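Local coordinates for protein probable starch synthase 4, chloroplastic/amyloplastic (Arabidopsis thaliana, PDB 6GNE) that is a probable plastid starch synthase of the GT-B clan, a two-domain protein that holds ADP and a glycan in the cleft between its halves, at residues Cys174-Tyr179 and Pro231-Glu236; His294-Gln299 and Ser380-Ala385. All blocks are in the same frame, centred on the assembly; numbering follows the deposited sequence.

Contact 1 of 2, residues Cys174-Tyr179 and Pro231-Glu236; sequences CHNFEY and PTYAQE. With AC1 (4,6-dideoxy-4-{[(1S,4R,5S,6S)-4,5,6-trihydroxy-3-(hydroxymethyl)cyclohex-2-en-1-yl]amino}-alpha-D-glucopyranose), chain C; GLC (alpha-D-glucopyranose), chain B.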
ATOM      1  N   CYS A 174      -3.653  -9.939   2.589  1.00 34.57           N
ATOM      2  CA  CYS A 174      -2.833  -9.870   1.349  1.00 35.73           C
ATOM      3  C   CYS A 174      -3.205  -8.632   0.557  1.00 34.27           C
ATOM      4  O   CYS A 174      -4.376  -8.483   0.124  1.00 33.63           O
ATOM      5  CB  CYS A 174      -2.974 -11.116   0.460  1.00 37.97           C
ATOM      6  SG  CYS A 174      -1.717 -11.148  -0.853  1.00 38.04           S
ATOM      7  N   HIS A 175      -2.211  -7.761   0.395  1.00 33.67           N
ATOM      8  CA  HIS A 175      -2.350  -6.476  -0.301  1.00 33.71           C
ATOM      9  C   HIS A 175      -2.054  -6.588  -1.831  1.00 33.72           C
ATOM     10  O   HIS A 175      -2.323  -5.642  -2.609  1.00 34.29           O
ATOM     11  CB  HIS A 175      -1.389  -5.450   0.290  1.00 32.84           C
ATOM     12  CG  HIS A 175      -1.615  -5.141   1.733  1.00 33.12           C
ATOM     13  ND1 HIS A 175      -2.056  -3.909   2.158  1.00 32.76           N
ATOM     14  CD2 HIS A 175      -1.386  -5.864   2.851  1.00 33.91           C
ATOM     15  CE1 HIS A 175      -2.127  -3.903   3.473  1.00 33.76           C
ATOM     16  NE2 HIS A 175      -1.736  -5.081   3.917  1.00 34.06           N
ATOM     17  N   ASN A 176      -1.465  -7.706  -2.250  1.00 33.92           N
ATOM     18  CA  ASN A 176      -1.316  -8.040  -3.670  1.00 34.42           C
ATOM     19  C   ASN A 176      -1.021  -9.523  -3.824  1.00 35.01           C
ATOM     20  O   ASN A 176       0.082  -9.971  -3.510  1.00 34.26           O
ATOM     21  CB  ASN A 176      -0.195  -7.181  -4.325  1.00 35.02           C
ATOM     22  CG  ASN A 176      -0.071  -7.399  -5.836  1.00 35.96           C
ATOM     23  OD1 ASN A 176      -0.766  -8.219  -6.408  1.00 39.00           O
ATOM     24  ND2 ASN A 176       0.822  -6.666  -6.477  1.00 35.72           N
ATOM     25  N   PHE A 177      -1.996 -10.276  -4.333  1.00 36.50           N
ATOM     26  CA  PHE A 177      -1.849 -11.747  -4.504  1.00 38.27           C
ATOM     27  C   PHE A 177      -0.878 -12.146  -5.611  1.00 39.32           C
ATOM     28  O   PHE A 177      -0.618 -13.309  -5.817  1.00 42.03           O
ATOM     29  CB  PHE A 177      -3.198 -12.416  -4.748  1.00 38.66           C
ATOM     30  CG  PHE A 177      -4.059 -12.537  -3.522  1.00 39.23           C
ATOM     31  CD1 PHE A 177      -3.891 -13.577  -2.637  1.00 40.09           C
ATOM     32  CD2 PHE A 177      -5.074 -11.619  -3.272  1.00 38.90           C
ATOM     33  CE1 PHE A 177      -4.691 -13.689  -1.515  1.00 40.54           C
ATOM     34  CE2 PHE A 177      -5.899 -11.743  -2.170  1.00 38.98           C
ATOM     35  CZ  PHE A 177      -5.706 -12.775  -1.279  1.00 39.98           C
ATOM     36  N   GLU A 178      -0.369 -11.191  -6.357  1.00 39.97           N
ATOM     37  CA  GLU A 178       0.756 -11.448  -7.228  1.00 42.68           C
ATOM     38  C   GLU A 178       1.964 -11.946  -6.466  1.00 42.62           C
ATOM     39  O   GLU A 178       2.687 -12.781  -6.956  1.00 42.10           O
ATOM     40  CB  GLU A 178       1.109 -10.178  -7.988  1.00 44.74           C
ATOM     41  CG  GLU A 178       2.126 -10.389  -9.108  1.00 47.55           C
ATOM     42  CD  GLU A 178       2.682  -9.090  -9.668  1.00 49.02           C
ATOM     43  OE1 GLU A 178       2.384  -7.980  -9.059  1.00 45.63           O
ATOM     44  OE2 GLU A 178       3.380  -9.245 -10.736  1.00 50.34           O
ATOM     45  N   TYR A 179       2.190 -11.410  -5.273  1.00 43.12           N
ATOM     46  CA  TYR A 179       3.398 -11.739  -4.500  1.00 44.11           C
ATOM     47  C   TYR A 179       3.120 -12.785  -3.449  1.00 43.60           C
ATOM     48  O   TYR A 179       2.630 -12.477  -2.387  1.00 42.16           O
ATOM     49  CB  TYR A 179       4.011 -10.474  -3.895  1.00 43.53           C
ATOM     50  CG  TYR A 179       4.376  -9.459  -4.954  1.00 44.46           C
ATOM     51  CD1 TYR A 179       5.126  -9.843  -6.100  1.00 46.46           C
ATOM     52  CD2 TYR A 179       3.995  -8.102  -4.829  1.00 43.42           C
ATOM     53  CE1 TYR A 179       5.446  -8.918  -7.094  1.00 46.67           C
ATOM     54  CE2 TYR A 179       4.333  -7.157  -5.819  1.00 42.53           C
ATOM     55  CZ  TYR A 179       5.047  -7.563  -6.940  1.00 44.18           C
ATOM     56  OH  TYR A 179       5.383  -6.670  -7.896  1.00 42.09           O
ATOM     57  N   PRO A 231     -13.350  -4.745  -2.100  1.00 36.70           N
ATOM     58  CA  PRO A 231     -14.372  -5.755  -2.497  1.00 39.07           C
ATOM     59  C   PRO A 231     -14.222  -6.290  -3.954  1.00 39.35           C
ATOM     60  O   PRO A 231     -14.316  -7.506  -4.183  1.00 40.84           O
ATOM     61  CB  PRO A 231     -15.707  -4.997  -2.350  1.00 38.92           C
ATOM     62  CG  PRO A 231     -15.433  -3.855  -1.425  1.00 37.96           C
ATOM     63  CD  PRO A 231     -13.962  -3.537  -1.502  1.00 36.67           C
ATOM     64  N   THR A 232     -13.971  -5.401  -4.914  1.00 38.04           N
ATOM     65  CA  THR A 232     -13.827  -5.815  -6.319  1.00 37.88           C
ATOM     66  C   THR A 232     -12.595  -6.710  -6.534  1.00 36.86           C
ATOM     67  O   THR A 232     -12.691  -7.758  -7.185  1.00 35.76           O
ATOM     68  CB  THR A 232     -13.802  -4.600  -7.279  1.00 37.38           C
ATOM     69  OG1 THR A 232     -15.057  -3.905  -7.212  1.00 37.44           O
ATOM     70  CG2 THR A 232     -13.537  -5.030  -8.732  1.00 37.28           C
ATOM     71  N   TYR A 233     -11.456  -6.319  -5.965  1.00 35.09           N
ATOM     72  CA  TYR A 233     -10.272  -7.184  -6.037  1.00 34.95           C
ATOM     73  C   TYR A 233     -10.529  -8.579  -5.427  1.00 36.03           C
ATOM     74  O   TYR A 233     -10.120  -9.573  -5.998  1.00 34.90           O
ATOM     75  CB  TYR A 233      -9.083  -6.540  -5.355  1.00 33.62           C
ATOM     76  CG  TYR A 233      -7.790  -7.280  -5.538  1.00 33.98           C
ATOM     77  CD1 TYR A 233      -7.276  -7.532  -6.808  1.00 34.93           C
ATOM     78  CD2 TYR A 233      -7.051  -7.697  -4.443  1.00 34.83           C
ATOM     79  CE1 TYR A 233      -6.058  -8.180  -6.978  1.00 35.45           C
ATOM     80  CE2 TYR A 233      -5.821  -8.331  -4.592  1.00 35.43           C
ATOM     81  CZ  TYR A 233      -5.334  -8.578  -5.856  1.00 36.24           C
ATOM     82  OH  TYR A 233      -4.134  -9.227  -5.991  1.00 37.59           O
ATOM     83  N   ALA A 234     -11.238  -8.632  -4.300  1.00 36.65           N
ATOM     84  CA  ALA A 234     -11.634  -9.913  -3.691  1.00 38.70           C
ATOM     85  C   ALA A 234     -12.415 -10.779  -4.656  1.00 40.93           C
ATOM     86  O   ALA A 234     -12.203 -12.016  -4.694  1.00 41.71           O
ATOM     87  CB  ALA A 234     -12.419  -9.714  -2.405  1.00 38.15           C
ATOM     88  N   GLN A 235     -13.289 -10.167  -5.456  1.00 42.09           N
ATOM     89  CA  GLN A 235     -14.018 -10.938  -6.473  1.00 45.00           C
ATOM     90  C   GLN A 235     -13.084 -11.408  -7.591  1.00 43.40           C
ATOM     91  O   GLN A 235     -13.169 -12.538  -8.027  1.00 42.87           O
ATOM     92  CB  GLN A 235     -15.200 -10.153  -7.035  1.00 48.01           C
ATOM     93  CG  GLN A 235     -16.299  -9.907  -5.993  1.00 51.29           C
ATOM     94  CD  GLN A 235     -17.031 -11.199  -5.557  1.00 57.83           C
ATOM     95  OE1 GLN A 235     -16.979 -11.612  -4.380  1.00 62.23           O
ATOM     96  NE2 GLN A 235     -17.690 -11.856  -6.508  1.00 60.53           N
ATOM     97  N   GLU A 236     -12.188 -10.529  -8.034  1.00 41.71           N
ATOM     98  CA  GLU A 236     -11.246 -10.850  -9.125  1.00 41.67           C
ATOM     99  C   GLU A 236     -10.354 -12.035  -8.795  1.00 42.75           C
ATOM    100  O   GLU A 236     -10.164 -12.897  -9.637  1.00 42.72           O
ATOM    101  CB  GLU A 236     -10.379  -9.644  -9.477  1.00 39.52           C
ATOM    102  CG  GLU A 236     -11.134  -8.521 -10.187  1.00 38.00           C
ATOM    103  CD  GLU A 236     -10.360  -7.214 -10.251  1.00 36.05           C
ATOM    104  OE1 GLU A 236      -9.313  -7.032  -9.570  1.00 34.90           O
ATOM    105  OE2 GLU A 236     -10.827  -6.333 -10.999  1.00 35.88           O
TER
HETATM  106  C1  AC1 C   3       4.942  -4.810  -1.739  1.00 35.38           C
HETATM  107  O2  AC1 C   3       3.681  -6.775  -1.081  1.00 35.07           O
HETATM  108  C2  AC1 C   3       3.587  -5.354  -1.276  1.00 36.38           C
HETATM  109  C4A AC1 C   3      -2.618  -1.601  -2.574  1.00 31.44           C
HETATM  110  C3  AC1 C   3       2.461  -4.963  -2.246  1.00 35.52           C
HETATM  111  O3  AC1 C   3       1.238  -5.461  -1.695  1.00 35.84           O
HETATM  112  C4  AC1 C   3       2.439  -3.443  -2.435  1.00 34.55           C
HETATM  113  N4A AC1 C   3       1.347  -2.942  -3.288  1.00 35.55           N
HETATM  114  C5  AC1 C   3       3.820  -3.067  -2.978  1.00 34.19           C
HETATM  115  O5  AC1 C   3       4.821  -3.414  -2.018  1.00 35.06           O
HETATM  116  C6  AC1 C   3       3.991  -1.577  -3.222  1.00 34.74           C
HETATM  117  C1B AC1 C   3      -0.083  -3.093  -2.982  1.00 33.90           C
HETATM  118  C2B AC1 C   3      -1.025  -2.759  -4.168  1.00 33.60           C
HETATM  119  O2B AC1 C   3      -0.333  -2.594  -5.420  1.00 33.02           O
HETATM  120  C3B AC1 C   3      -1.937  -1.560  -3.934  1.00 32.53           C
HETATM  121  O3B AC1 C   3      -2.988  -1.656  -4.891  1.00 33.96           O
HETATM  122  O4  AC1 C   3      -3.374  -0.402  -2.396  1.00 29.01           O
HETATM  123  C5B AC1 C   3      -1.627  -1.801  -1.466  1.00 30.56           C
HETATM  124  C7B AC1 C   3      -0.461  -2.422  -1.676  1.00 31.82           C
HETATM  125  C6B AC1 C   3      -1.972  -1.352  -0.066  1.00 30.70           C
HETATM  126  O6B AC1 C   3      -3.106  -2.073   0.433  1.00 29.58           O
HETATM  127  C1  GLC B   2       9.120  -7.197  -3.963  1.00 42.49           C
HETATM  128  C2  GLC B   2       8.440  -7.651  -2.673  1.00 40.27           C
HETATM  129  C3  GLC B   2       6.944  -7.345  -2.720  1.00 38.82           C
HETATM  130  C4  GLC B   2       6.773  -5.844  -2.920  1.00 38.45           C
HETATM  131  C5  GLC B   2       7.431  -5.449  -4.233  1.00 40.95           C
HETATM  132  C6  GLC B   2       7.360  -3.942  -4.447  1.00 41.85           C
HETATM  133  O2  GLC B   2       8.700  -9.038  -2.461  1.00 40.79           O
HETATM  134  O3  GLC B   2       6.300  -7.737  -1.514  1.00 34.69           O
HETATM  135  O4  GLC B   2       5.390  -5.496  -2.908  1.00 34.87           O
HETATM  136  O5  GLC B   2       8.817  -5.828  -4.224  1.00 43.08           O
HETATM  137  O6  GLC B   2       8.169  -3.588  -5.575  1.00 45.63           O

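Contact 2 of 2, residues His294-Gln299 and Ser380-Ala385; sequences HALRKQ and SHTIYA. With ADP (adenosine-5'-diphosphate), chain F.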
ATOM      1  N   HIS A 294       0.915  27.200  -8.953  1.00 44.19           N
ATOM      2  CA  HIS A 294       1.906  28.190  -9.360  1.00 46.33           C
ATOM      3  C   HIS A 294       3.314  27.870  -8.782  1.00 46.16           C
ATOM      4  O   HIS A 294       4.305  27.916  -9.497  1.00 46.40           O
ATOM      5  CB  HIS A 294       1.429  29.587  -8.968  1.00 49.00           C
ATOM      6  CG  HIS A 294       2.345  30.693  -9.406  1.00 52.66           C
ATOM      7  ND1 HIS A 294       3.367  31.167  -8.607  1.00 53.93           N
ATOM      8  CD2 HIS A 294       2.386  31.423 -10.552  1.00 54.48           C
ATOM      9  CE1 HIS A 294       3.979  32.160  -9.233  1.00 56.70           C
ATOM     10  NE2 HIS A 294       3.413  32.328 -10.417  1.00 56.24           N
ATOM     11  N   ALA A 295       3.380  27.519  -7.504  1.00 45.51           N
ATOM     12  CA  ALA A 295       4.642  27.229  -6.851  1.00 46.82           C
ATOM     13  C   ALA A 295       5.376  26.059  -7.539  1.00 47.00           C
ATOM     14  O   ALA A 295       6.588  26.151  -7.805  1.00 47.86           O
ATOM     15  CB  ALA A 295       4.428  26.934  -5.363  1.00 46.38           C
ATOM     16  N   LEU A 296       4.638  24.984  -7.861  1.00 45.76           N
ATOM     17  CA  LEU A 296       5.230  23.805  -8.495  1.00 44.45           C
ATOM     18  C   LEU A 296       5.735  24.106  -9.901  1.00 44.96           C
ATOM     19  O   LEU A 296       6.836  23.687 -10.257  1.00 44.98           O
ATOM     20  CB  LEU A 296       4.251  22.660  -8.554  1.00 42.50           C
ATOM     21  CG  LEU A 296       4.842  21.367  -9.085  1.00 42.06           C
ATOM     22  CD1 LEU A 296       5.862  20.758  -8.137  1.00 41.72           C
ATOM     23  CD2 LEU A 296       3.702  20.379  -9.335  1.00 42.27           C
ATOM     24  N   ARG A 297       4.944  24.833 -10.680  1.00 44.61           N
ATOM     25  CA  ARG A 297       5.407  25.321 -11.986  1.00 46.44           C
ATOM     26  C   ARG A 297       6.734  26.078 -11.899  1.00 49.30           C
ATOM     27  O   ARG A 297       7.679  25.795 -12.650  1.00 49.00           O
ATOM     28  CB  ARG A 297       4.346  26.208 -12.648  1.00 46.28           C
ATOM     29  CG  ARG A 297       3.151  25.430 -13.186  1.00 44.12           C
ATOM     30  CD  ARG A 297       2.070  26.386 -13.610  1.00 45.32           C
ATOM     31  NE  ARG A 297       1.148  25.786 -14.561  1.00 45.17           N
ATOM     32  CZ  ARG A 297       0.069  26.384 -15.089  1.00 46.99           C
ATOM     33  NH1 ARG A 297      -0.292  27.625 -14.768  1.00 48.42           N
ATOM     34  NH2 ARG A 297      -0.686  25.713 -15.950  1.00 47.22           N
ATOM     35  N   LYS A 298       6.785  27.011 -10.954  1.00 52.25           N
ATOM     36  CA  LYS A 298       7.957  27.857 -10.698  1.00 55.88           C
ATOM     37  C   LYS A 298       9.150  26.992 -10.238  1.00 55.20           C
ATOM     38  O   LYS A 298      10.260  27.163 -10.720  1.00 56.94           O
ATOM     39  CB  LYS A 298       7.578  28.950  -9.683  1.00 58.79           C
ATOM     40  CG  LYS A 298       8.653  29.910  -9.247  1.00 64.08           C
ATOM     41  CD  LYS A 298       8.064  31.287  -8.946  1.00 68.66           C
ATOM     42  CE  LYS A 298       7.879  32.143 -10.222  1.00 70.79           C
ATOM     43  NZ  LYS A 298       7.682  33.609  -9.966  1.00 73.24           N
ATOM     44  N   GLN A 299       8.924  26.036  -9.342  1.00 52.85           N
ATOM     45  CA  GLN A 299      10.024  25.184  -8.902  1.00 51.82           C
ATOM     46  C   GLN A 299      10.576  24.345 -10.063  1.00 50.30           C
ATOM     47  O   GLN A 299      11.776  24.179 -10.169  1.00 50.68           O
ATOM     48  CB  GLN A 299       9.611  24.290  -7.734  1.00 50.66           C
ATOM     49  CG  GLN A 299      10.723  23.369  -7.229  1.00 52.11           C
ATOM     50  CD  GLN A 299      10.250  22.484  -6.092  1.00 52.76           C
ATOM     51  OE1 GLN A 299      10.096  22.973  -4.990  1.00 55.56           O
ATOM     52  NE2 GLN A 299      10.000  21.191  -6.356  1.00 51.70           N
ATOM     53  N   SER A 380       5.777  14.566  -3.728  1.00 36.45           N
ATOM     54  CA  SER A 380       4.450  13.981  -3.917  1.00 33.69           C
ATOM     55  C   SER A 380       3.350  14.830  -3.313  1.00 32.73           C
ATOM     56  O   SER A 380       2.344  15.093  -3.963  1.00 31.92           O
ATOM     57  CB  SER A 380       4.364  12.534  -3.421  1.00 31.91           C
ATOM     58  OG  SER A 380       4.372  12.442  -2.035  1.00 31.46           O
ATOM     59  N   HIS A 381       3.547  15.299  -2.086  1.00 33.48           N
ATOM     60  CA  HIS A 381       2.592  16.233  -1.489  1.00 33.47           C
ATOM     61  C   HIS A 381       2.274  17.408  -2.408  1.00 33.42           C
ATOM     62  O   HIS A 381       1.112  17.644  -2.692  1.00 33.20           O
ATOM     63  CB  HIS A 381       3.043  16.708  -0.115  1.00 34.79           C
ATOM     64  CG  HIS A 381       2.887  15.681   0.966  1.00 34.73           C
ATOM     65  ND1 HIS A 381       1.803  15.651   1.809  1.00 33.74           N
ATOM     66  CD2 HIS A 381       3.674  14.640   1.332  1.00 35.15           C
ATOM     67  CE1 HIS A 381       1.934  14.645   2.651  1.00 34.06           C
ATOM     68  NE2 HIS A 381       3.056  14.012   2.380  1.00 33.94           N
ATOM     69  N   THR A 382       3.289  18.124  -2.884  1.00 35.51           N
ATOM     70  CA  THR A 382       3.062  19.324  -3.715  1.00 36.72           C
ATOM     71  C   THR A 382       2.448  18.962  -5.069  1.00 35.93           C
ATOM     72  O   THR A 382       1.699  19.756  -5.636  1.00 36.29           O
ATOM     73  CB  THR A 382       4.346  20.177  -3.914  1.00 40.14           C
ATOM     74  OG1 THR A 382       5.417  19.358  -4.405  1.00 42.79           O
ATOM     75  CG2 THR A 382       4.826  20.799  -2.599  1.00 41.37           C
ATOM     76  N   ILE A 383       2.726  17.756  -5.584  1.00 35.35           N
ATOM     77  CA  ILE A 383       2.133  17.308  -6.858  1.00 33.70           C
ATOM     78  C   ILE A 383       0.662  17.016  -6.738  1.00 32.28           C
ATOM     79  O   ILE A 383      -0.109  17.427  -7.610  1.00 33.96           O
ATOM     80  CB  ILE A 383       2.903  16.136  -7.505  1.00 32.81           C
ATOM     81  CG1 ILE A 383       4.232  16.646  -8.062  1.00 33.74           C
ATOM     82  CG2 ILE A 383       2.095  15.509  -8.630  1.00 32.25           C
ATOM     83  CD1 ILE A 383       5.198  15.547  -8.450  1.00 34.52           C
ATOM     84  N   TYR A 384       0.261  16.313  -5.687  1.00 31.84           N
ATOM     85  CA  TYR A 384      -1.177  16.098  -5.419  1.00 31.04           C
ATOM     86  C   TYR A 384      -1.869  17.473  -5.298  1.00 32.13           C
ATOM     87  O   TYR A 384      -2.901  17.712  -5.924  1.00 33.86           O
ATOM     88  CB  TYR A 384      -1.417  15.299  -4.136  1.00 30.73           C
ATOM     89  CG  TYR A 384      -1.054  13.821  -4.176  1.00 30.54           C
ATOM     90  CD1 TYR A 384      -1.702  12.933  -5.052  1.00 29.94           C
ATOM     91  CD2 TYR A 384      -0.103  13.289  -3.298  1.00 31.03           C
ATOM     92  CE1 TYR A 384      -1.393  11.574  -5.079  1.00 29.04           C
ATOM     93  CE2 TYR A 384       0.224  11.917  -3.317  1.00 31.44           C
ATOM     94  CZ  TYR A 384      -0.424  11.056  -4.203  1.00 29.67           C
ATOM     95  OH  TYR A 384      -0.102   9.717  -4.195  1.00 27.87           O
ATOM     96  N   ALA A 385      -1.301  18.376  -4.510  1.00 31.54           N
ATOM     97  CA  ALA A 385      -1.879  19.691  -4.308  1.00 32.48           C
ATOM     98  C   ALA A 385      -2.002  20.498  -5.595  1.00 33.26           C
ATOM     99  O   ALA A 385      -3.067  21.060  -5.871  1.00 33.32           O
ATOM    100  CB  ALA A 385      -1.041  20.478  -3.311  1.00 33.74           C
TER
HETATM  101  PB  ADP F 601       1.373   0.590  -4.562  1.00 27.46           P
HETATM  102  O1B ADP F 601       1.140  -0.006  -3.205  1.00 28.85           O
HETATM  103  O2B ADP F 601       2.640   1.375  -4.742  1.00 27.40           O
HETATM  104  O3B ADP F 601       1.214  -0.452  -5.645  1.00 28.09           O
HETATM  105  PA  ADP F 601      -0.672   2.421  -3.675  1.00 28.50           P
HETATM  106  O1A ADP F 601      -1.504   3.426  -4.417  1.00 29.64           O
HETATM  107  O2A ADP F 601      -1.451   1.458  -2.818  1.00 30.69           O
HETATM  108  O3A ADP F 601       0.206   1.671  -4.797  1.00 27.33           O
HETATM  109  O5' ADP F 601       0.406   3.140  -2.725  1.00 28.95           O
HETATM  110  C5' ADP F 601       1.366   4.070  -3.229  1.00 29.36           C
HETATM  111  C4' ADP F 601       1.938   5.025  -2.166  1.00 28.85           C
HETATM  112  O4' ADP F 601       3.316   5.305  -2.455  1.00 28.56           O
HETATM  113  C3' ADP F 601       1.277   6.388  -2.164  1.00 28.13           C
HETATM  114  O3' ADP F 601       1.413   6.955  -0.871  1.00 27.88           O
HETATM  115  C2' ADP F 601       2.108   7.188  -3.132  1.00 27.70           C
HETATM  116  O2' ADP F 601       2.025   8.584  -2.909  1.00 28.75           O
HETATM  117  C1' ADP F 601       3.482   6.676  -2.816  1.00 28.36           C
HETATM  118  N9  ADP F 601       4.424   6.741  -3.955  1.00 29.82           N
HETATM  119  C8  ADP F 601       4.489   5.910  -5.002  1.00 29.22           C
HETATM  120  N7  ADP F 601       5.512   6.254  -5.817  1.00 29.29           N
HETATM  121  C5  ADP F 601       6.123   7.325  -5.287  1.00 29.69           C
HETATM  122  C6  ADP F 601       7.278   8.210  -5.640  1.00 29.92           C
HETATM  123  N6  ADP F 601       7.984   7.989  -6.777  1.00 28.33           N
HETATM  124  N1  ADP F 601       7.572   9.229  -4.784  1.00 29.74           N
HETATM  125  C2  ADP F 601       6.835   9.442  -3.663  1.00 30.03           C
HETATM  126  N3  ADP F 601       5.786   8.684  -3.304  1.00 29.05           N
HETATM  127  C4  ADP F 601       5.393   7.639  -4.060  1.00 29.65           C

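Contact 1 of 2, residues Cys174-Tyr179 and Pro231-Glu236
Tyr233 reaches from helix 231-238 into the Asx turn at Asn176-Glu178, part of the loop that leaves strand 169-174 of the N-terminal Rossmann-like half of this GT-B fold. Polar contacts first: Phe177 N donates to Tyr233 OH at 2.9 Å with an N-H...O angle of 151°, the single hydrogen bond between the segments. With CG opposite the backbone N (chi1 -173°), the tyrosine ring is carried out from its helix to this amide. Within the turn, Glu178 N binds Asn176 OD1 at 3.0 Å from above the carbonyl plane. Asn176 ND2 in turn gives a longer, tilted bond (3.3 Å) to the anti lone pair of Glu178 OE1, so both ends of the amide have a partner, which limits its rotation.

Apolar packing adds the Phe177 ring, whose edge meets Tyr233: CD2 of Phe177 lies 3.6 Å from CE2 of Tyr233. The side chains of both also touch Thr228 of strand 225-228.

Ligand contacts occupy the glycan pocket. C3 of a glucose sits over one face of the Tyr179 ring, toward the rim. His175 has NE2 hydrogen-bonded to His145 ND1, while ND1 donates in the ring plane to AC1 O6B at 2.7 Å.

Contact 2 of 2, residues His294-Gln299 and Ser380-Ala385
Leu296 swings CG to the far side from its backbone N (chi1 -175°), and chi2 of 68° then divides its methyl groups between two neighbours, Thr382 and Ile383 of the facing helix. On Thr382 the first torsion (53°) puts OG1 between the backbone N and the carbonyl carbon, from where it bonds to Leu379 O one turn earlier. The hydroxyl is therefore satisfied inside its own helix and offers Leu296 only van der Waals contact, CD1 of Leu296 standing 4.0 Å from OG1 of Thr382. The other methyl, CD2 of Leu296, lies 4.0 Å from CG1 of Ile383.

No hydrogen bond joins 294-299 to 380-385; the two helices are bonded further along, where Lys289 NZ reaches Ala385 O. A single leucine fills the gap where the backbones come nearest, with CA of Leu296 6.9 Å from CA of Thr382. Leu379 and Ala386 widen the seat for Leu296 along helix 377-386, and Leu296 also touches Leu311 of strand 311-317.

On the other side of helix 377-386, Ser380 and Tyr384 belong to the ADP pocket. Tyr384 OH and ADP O2' share a hydrogen bond of 2.7 Å, the ribose oxygen lying in the plane of the ring, while Ser380 CB packs 4.0 Å from ADP C2. Helix 377-386 lies in the crossover between parallel strands 369-372 and 389-392, an arrangement characteristic of the C-terminal, nucleotide-binding Rossmann-like domain of GT-B proteins.

How the contacts relate
Contact 1 and contact 2 lie on opposite sides of the chain's centre, about 33 Å apart between centres and about 15 Å between nearest atoms, and they do not touch. The bound groups connect them: 174-179 lines the glycan pocket from the N-terminal half, and 380-385 the adenosine end of the ADP pocket from the C-terminal half. The two ligands meet in the cleft, where AC1 N4A stands 2.9 Å from ADP O1B, and the nearest atoms of the Asn176 side chain and ADP are about 6 Å apart. Contact 1 also reaches across the cleft through hydrogen bonds, Thr232 OG1 to Asp423 OD1 and Glu236 OE2 to Gly419 N. Contact 2 stays within the C-terminal half, where 294-299 backs the nucleotide-facing helix from behind.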